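Side-chain contacts in shikimate 5-dehydrogenase AroE (5-dehydroshikimate reductase) (Mycobacterium tuberculosis, PDB 4P4G), which probably catalyses the NADP-dependent interconversion of 3-dehydroshikimate and shikimate, the fourth step of the route to chorismate: residues His34-Glu39 with Glu58-Ser63; Ala8-Leu11 with His17-Ser20. One frame throughout, in Å; residues are numbered along the deposited sequence.

In the fold
Both contacts lie in the substrate-binding domain and share one mixed sheet. Strand 7-12, which carries Val10 of contact 2, runs parallel between strands 37-42 and 59-64, whose side chains meet in contact 1. The two contacts are about 10 Å apart, centre to centre. Ser63 joins them through the backbone: Ser63 N lies 2.7 Å from Gly9 O, and Ser63 O lies 2.9 Å from Leu11 N, both probable hydrogen bonds. Val10, Ser18, Ser20 and Ser63 all belong to the pocket of the bound shikimate. In contact 2, Ser18 and Ser20 bind its carboxylate directly. In contact 1, the side chain of Ser63 is about 4 Å from the ligand at the nearest atoms.

Contact 1. Residues His34-Glu39 with Glu58-Ser63; sequences HDWTYE and EWVGVS
Tyr38 and Ser63 make the polar link of this contact. The tyrosine hydroxyl OH donates to Ser63 OG at 2.7 Å. The serine oxygen lies at the ring edge, in the ring plane. Tyr38 CG is anti to the backbone N (chi1 -170°), which sends the ring over the intervening strand 7-12 toward residues 58-63. His24 stacks on this ring. Trp36 lies on the same face of the sheet. Its six-membered ring brings CZ3 to 4.0 Å from Val60 CG2, and the two side chains cross at about a right angle. Glu39 points to the other face and meets Trp59, which also stacks with Phe55. The extended chain of Glu39 brings OE1 to 3.6 Å from Trp59 CH2, with the carboxylate and indole planes 26° apart. This is an oblique packing contact. The two segments are thus joined above and below strand 7-12, where Ala8 and Gly9 leave little side chain between them. The amide oxygen of Gln247, whose NE2 binds shikimate, can only accept, so the Ser63 hydroxyl, which receives the hydrogen of Tyr38 OH, directs its own toward Gln247 OE1. This would orient the Gln247 amide with NE2 facing the ligand, consistent with Tyr38 acting as a second-shell residue.

Contact 2. Residues Ala8-Leu11 with His17-Ser20; sequences AGVL and HSRS. With SKM ((3R,4S,5R)-3,4,5-trihydroxycyclohex-1-ene-1-carboxylic acid), chain C.
Val10 packs against Ser18 and Ser20 beside the carboxylate of bound shikimate. Its CB lies 4.3 Å from Ser20 CB. Beyond CB the two methyls part. CG1 sits between the backbone N and the carbonyl carbon (chi1 58°) and meets Ser18 OG at 3.7 Å. CG2 turns to the ligand and stands 3.8 Å from O2 of shikimate. That carboxylate oxygen is held by two serine hydroxyls, both donors. Ser20 OG bonds to shikimate O2 at 2.7 Å. Ser18 OG is modelled only 2.4 Å from the same O2, so the exact length is doubtful. Ser18 OG also accepts from Ser20 N at 3.1 Å, which closes an ST turn. This bond would help hold the Ser18 hydroxyl facing the ligand. Arg19 NH1 bonds back to His17 O at 2.7 Å and forms a salt bridge with Asp216. The start of helix 20-30 may add a favourable field for the anion. In the fold, the loop that ends in this turn links strand 7-12 to helix 20-30, with Arg19 at the N-cap. Val10 lies between neighbouring strands 37-42 and 59-64, touching Tyr38 and Ser63, while Leu240 of helix 236-252 packs on Arg19 and Ser20.

Contact 1. Residues His34-Glu39 with Glu58-Ser63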
loop_
_atom_site.group_PDB
_atom_site.type_symbol
_atom_site.label_atom_id
_atom_site.label_comp_id
_atom_site.label_asym_id
_atom_site.label_seq_id
_atom_site.Cartn_x
_atom_site.Cartn_y
_atom_site.Cartn_z
ATOM N N HIS A 34 -9.717 -10.514 22.981
ATOM C CA HIS A 34 -8.910 -9.681 23.873
ATOM C C HIS A 34 -7.473 -10.132 24.173
ATOM O O HIS A 34 -6.641 -9.306 24.552
ATOM C CB HIS A 34 -9.678 -9.395 25.172
ATOM C CG HIS A 34 -10.834 -8.460 24.989
ATOM N ND1 HIS A 34 -10.676 -7.094 24.895
ATOM C CD2 HIS A 34 -12.164 -8.694 24.873
ATOM C CE1 HIS A 34 -11.859 -6.525 24.732
ATOM N NE2 HIS A 34 -12.778 -7.474 24.710
ATOM N N ASP A 35 -7.180 -11.421 24.004
ATOM C CA ASP A 35 -5.845 -11.947 24.293
ATOM C C ASP A 35 -4.971 -12.090 23.045
ATOM O O ASP A 35 -3.845 -12.600 23.110
ATOM C CB ASP A 35 -5.964 -13.296 24.986
ATOM C CG ASP A 35 -6.945 -14.214 24.294
ATOM O OD1 ASP A 35 -7.614 -13.755 23.344
ATOM O OD2 ASP A 35 -7.068 -15.383 24.718
ATOM N N TRP A 36 -5.490 -11.658 21.904
ATOM C CA TRP A 36 -4.704 -11.674 20.674
ATOM C C TRP A 36 -3.606 -10.607 20.731
ATOM O O TRP A 36 -3.793 -9.526 21.309
ATOM C CB TRP A 36 -5.599 -11.439 19.449
ATOM C CG TRP A 36 -6.480 -12.609 19.065
ATOM C CD1 TRP A 36 -7.075 -13.514 19.900
ATOM C CD2 TRP A 36 -6.854 -12.989 17.732
ATOM N NE1 TRP A 36 -7.789 -14.435 19.167
ATOM C CE2 TRP A 36 -7.667 -14.132 17.834
ATOM C CE3 TRP A 36 -6.572 -12.472 16.463
ATOM C CZ2 TRP A 36 -8.215 -14.762 16.709
ATOM C CZ3 TRP A 36 -7.110 -13.113 15.346
ATOM C CH2 TRP A 36 -7.913 -14.243 15.482
ATOM N N THR A 37 -2.459 -10.913 20.137
ATOM C CA THR A 37 -1.362 -9.961 20.068
ATOM C C THR A 37 -1.008 -9.578 18.631
ATOM O O THR A 37 -1.303 -10.307 17.671
ATOM C CB THR A 37 -0.105 -10.495 20.789
ATOM O OG1 THR A 37 0.292 -11.749 20.216
ATOM C CG2 THR A 37 -0.389 -10.695 22.281
ATOM N N TYR A 38 -0.378 -8.421 18.493
ATOM C CA TYR A 38 0.096 -7.958 17.202
ATOM C C TYR A 38 1.387 -7.164 17.398
ATOM O O TYR A 38 1.390 -6.098 18.022
ATOM C CB TYR A 38 -0.996 -7.113 16.539
ATOM C CG TYR A 38 -0.741 -6.765 15.089
ATOM C CD1 TYR A 38 0.213 -5.816 14.745
ATOM C CD2 TYR A 38 -1.472 -7.362 14.073
ATOM C CE1 TYR A 38 0.449 -5.475 13.420
ATOM C CE2 TYR A 38 -1.253 -7.025 12.750
ATOM C CZ TYR A 38 -0.291 -6.085 12.437
ATOM O OH TYR A 38 -0.086 -5.753 11.125
ATOM N N GLU A 39 2.489 -7.688 16.865
ATOM C CA GLU A 39 3.792 -7.078 17.106
ATOM C C GLU A 39 4.493 -6.650 15.821
ATOM O O GLU A 39 4.137 -7.082 14.724
ATOM C CB GLU A 39 4.678 -8.038 17.897
ATOM C CG GLU A 39 4.872 -9.397 17.252
ATOM C CD GLU A 39 5.375 -10.440 18.251
ATOM O OE1 GLU A 39 4.643 -11.420 18.515
ATOM O OE2 GLU A 39 6.499 -10.278 18.770
ATOM N N GLU A 58 -0.048 -20.797 16.601
ATOM C CA GLU A 58 -0.963 -19.746 17.033
ATOM C C GLU A 58 -0.889 -18.473 16.181
ATOM O O GLU A 58 -1.675 -17.554 16.385
ATOM C CB GLU A 58 -0.809 -19.440 18.528
ATOM C CG GLU A 58 -0.791 -20.692 19.440
ATOM C CD GLU A 58 -1.903 -21.707 19.148
ATOM O OE1 GLU A 58 -3.015 -21.311 18.727
ATOM O OE2 GLU A 58 -1.664 -22.918 19.354
ATOM N N TRP A 59 0.035 -18.418 15.224
ATOM C CA TRP A 59 0.057 -17.303 14.270
ATOM C C TRP A 59 -1.028 -17.472 13.211
ATOM O O TRP A 59 -1.068 -18.490 12.515
ATOM C CB TRP A 59 1.432 -17.191 13.595
ATOM C CG TRP A 59 2.460 -16.644 14.509
ATOM C CD1 TRP A 59 3.167 -17.332 15.443
ATOM C CD2 TRP A 59 2.887 -15.283 14.602
ATOM N NE1 TRP A 59 4.018 -16.488 16.114
ATOM C CE2 TRP A 59 3.865 -15.219 15.614
ATOM C CE3 TRP A 59 2.546 -14.111 13.919
ATOM C CZ2 TRP A 59 4.503 -14.030 15.963
ATOM C CZ3 TRP A 59 3.181 -12.936 14.261
ATOM C CH2 TRP A 59 4.145 -12.901 15.278
ATOM N N VAL A 60 -1.908 -16.482 13.087
ATOM C CA VAL A 60 -2.988 -16.549 12.105
ATOM C C VAL A 60 -2.659 -15.804 10.816
ATOM O O VAL A 60 -3.306 -16.027 9.792
ATOM C CB VAL A 60 -4.306 -15.960 12.648
ATOM C CG1 VAL A 60 -4.874 -16.826 13.769
ATOM C CG2 VAL A 60 -4.092 -14.531 13.115
ATOM N N GLY A 61 -1.686 -14.906 10.877
ATOM C CA GLY A 61 -1.303 -14.116 9.714
ATOM C C GLY A 61 -0.317 -13.015 10.060
ATOM O O GLY A 61 -0.085 -12.721 11.232
ATOM N N VAL A 62 0.298 -12.434 9.037
ATOM C CA VAL A 62 1.131 -11.251 9.214
ATOM C C VAL A 62 0.878 -10.280 8.077
ATOM O O VAL A 62 0.558 -10.680 6.948
ATOM C CB VAL A 62 2.635 -11.586 9.260
ATOM C CG1 VAL A 62 2.990 -12.302 10.531
ATOM C CG2 VAL A 62 3.036 -12.415 8.036
ATOM N N SER A 63 0.992 -8.997 8.397
ATOM C CA SER A 63 0.991 -7.949 7.403
ATOM C C SER A 63 2.431 -7.813 6.938
ATOM O O SER A 63 3.359 -8.076 7.704
ATOM C CB SER A 63 0.512 -6.640 8.020
ATOM O OG SER A 63 -0.722 -6.815 8.704
#

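Contact 2. Residues Ala8-Leu11 with His17-Ser20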
loop_
_atom_site.group_PDB
_atom_site.type_symbol
_atom_site.label_atom_id
_atom_site.label_comp_id
_atom_site.label_asym_id
_atom_site.label_seq_id
_atom_site.Cartn_x
_atom_site.Cartn_y
_atom_site.Cartn_z
ATOM N N ALA A 8 -0.569 -12.195 15.555
ATOM C CA ALA A 8 -0.313 -11.635 14.232
ATOM C C ALA A 8 0.743 -10.556 14.364
ATOM O O ALA A 8 1.280 -10.312 15.451
ATOM C CB ALA A 8 -1.586 -11.091 13.607
ATOM N N GLY A 9 1.048 -9.895 13.264
ATOM C CA GLY A 9 1.973 -8.786 13.332
ATOM C C GLY A 9 2.287 -8.233 11.966
ATOM O O GLY A 9 1.646 -8.581 10.963
ATOM N N VAL A 10 3.293 -7.372 11.932
ATOM C CA VAL A 10 3.715 -6.734 10.696
ATOM C C VAL A 10 5.223 -6.907 10.515
ATOM O O VAL A 10 5.994 -6.739 11.461
ATOM C CB VAL A 10 3.301 -5.250 10.683
ATOM C CG1 VAL A 10 3.899 -4.492 11.866
ATOM C CG2 VAL A 10 3.685 -4.601 9.351
ATOM N N LEU A 11 5.619 -7.296 9.304
ATOM C CA LEU A 11 7.014 -7.594 8.959
ATOM C C LEU A 11 7.511 -6.531 7.998
ATOM O O LEU A 11 6.845 -6.233 7.007
ATOM C CB LEU A 11 7.107 -8.954 8.266
ATOM C CG LEU A 11 7.361 -10.206 9.100
ATOM C CD1 LEU A 11 6.218 -10.459 10.056
ATOM C CD2 LEU A 11 7.547 -11.388 8.172
ATOM N N HIS A 17 8.265 2.372 13.101
ATOM C CA HIS A 17 7.269 3.421 12.861
ATOM C C HIS A 17 5.855 2.900 12.610
ATOM O O HIS A 17 4.905 3.689 12.586
ATOM C CB HIS A 17 7.663 4.193 11.601
ATOM C CG HIS A 17 7.489 3.392 10.345
ATOM N ND1 HIS A 17 8.407 2.448 9.934
ATOM C CD2 HIS A 17 6.487 3.366 9.431
ATOM C CE1 HIS A 17 7.982 1.881 8.817
ATOM N NE2 HIS A 17 6.820 2.420 8.492
ATOM N N SER A 18 5.698 1.599 12.380
ATOM C CA SER A 18 4.415 1.095 11.882
ATOM C C SER A 18 3.275 1.357 12.847
ATOM O O SER A 18 3.403 1.082 14.034
ATOM C CB SER A 18 4.489 -0.399 11.578
ATOM O OG SER A 18 3.200 -0.889 11.236
ATOM N N ARG A 19 2.164 1.896 12.335
ATOM C CA ARG A 19 0.957 2.068 13.137
ATOM C C ARG A 19 -0.073 0.951 12.903
ATOM O O ARG A 19 -1.216 1.058 13.342
ATOM C CB ARG A 19 0.302 3.430 12.874
ATOM C CG ARG A 19 1.201 4.644 13.068
ATOM C CD ARG A 19 1.928 4.630 14.387
ATOM N NE ARG A 19 2.316 5.972 14.826
ATOM C CZ ARG A 19 3.368 6.650 14.371
ATOM N NH1 ARG A 19 4.164 6.132 13.438
ATOM N NH2 ARG A 19 3.623 7.861 14.850
ATOM N N SER A 20 0.322 -0.111 12.206
ATOM C CA SER A 20 -0.544 -1.280 12.073
ATOM C C SER A 20 -0.995 -1.897 13.392
ATOM O O SER A 20 -2.175 -2.273 13.503
ATOM C CB SER A 20 0.101 -2.361 11.201
ATOM O OG SER A 20 -0.106 -2.077 9.841
HETATM O O12 SKM C . 0.393 -2.711 3.109
HETATM C C8 SKM C . 0.593 -2.092 4.377
HETATM C C6 SKM C . 1.560 -0.956 4.194
HETATM O O7 SKM C . 2.684 -1.367 3.437
HETATM C C5 SKM C . 2.013 -0.517 5.491
HETATM C C4 SKM C . 1.881 -1.160 6.650
HETATM C C1 SKM C . 2.447 -0.536 7.913
HETATM O O2 SKM C . 2.258 -1.092 9.004
HETATM O O3 SKM C . 3.090 0.529 7.871
HETATM C C10 SKM C . 1.158 -2.534 6.776
HETATM C C9 SKM C . 1.061 -3.142 5.345
HETATM O O11 SKM C . 0.118 -4.152 5.439
#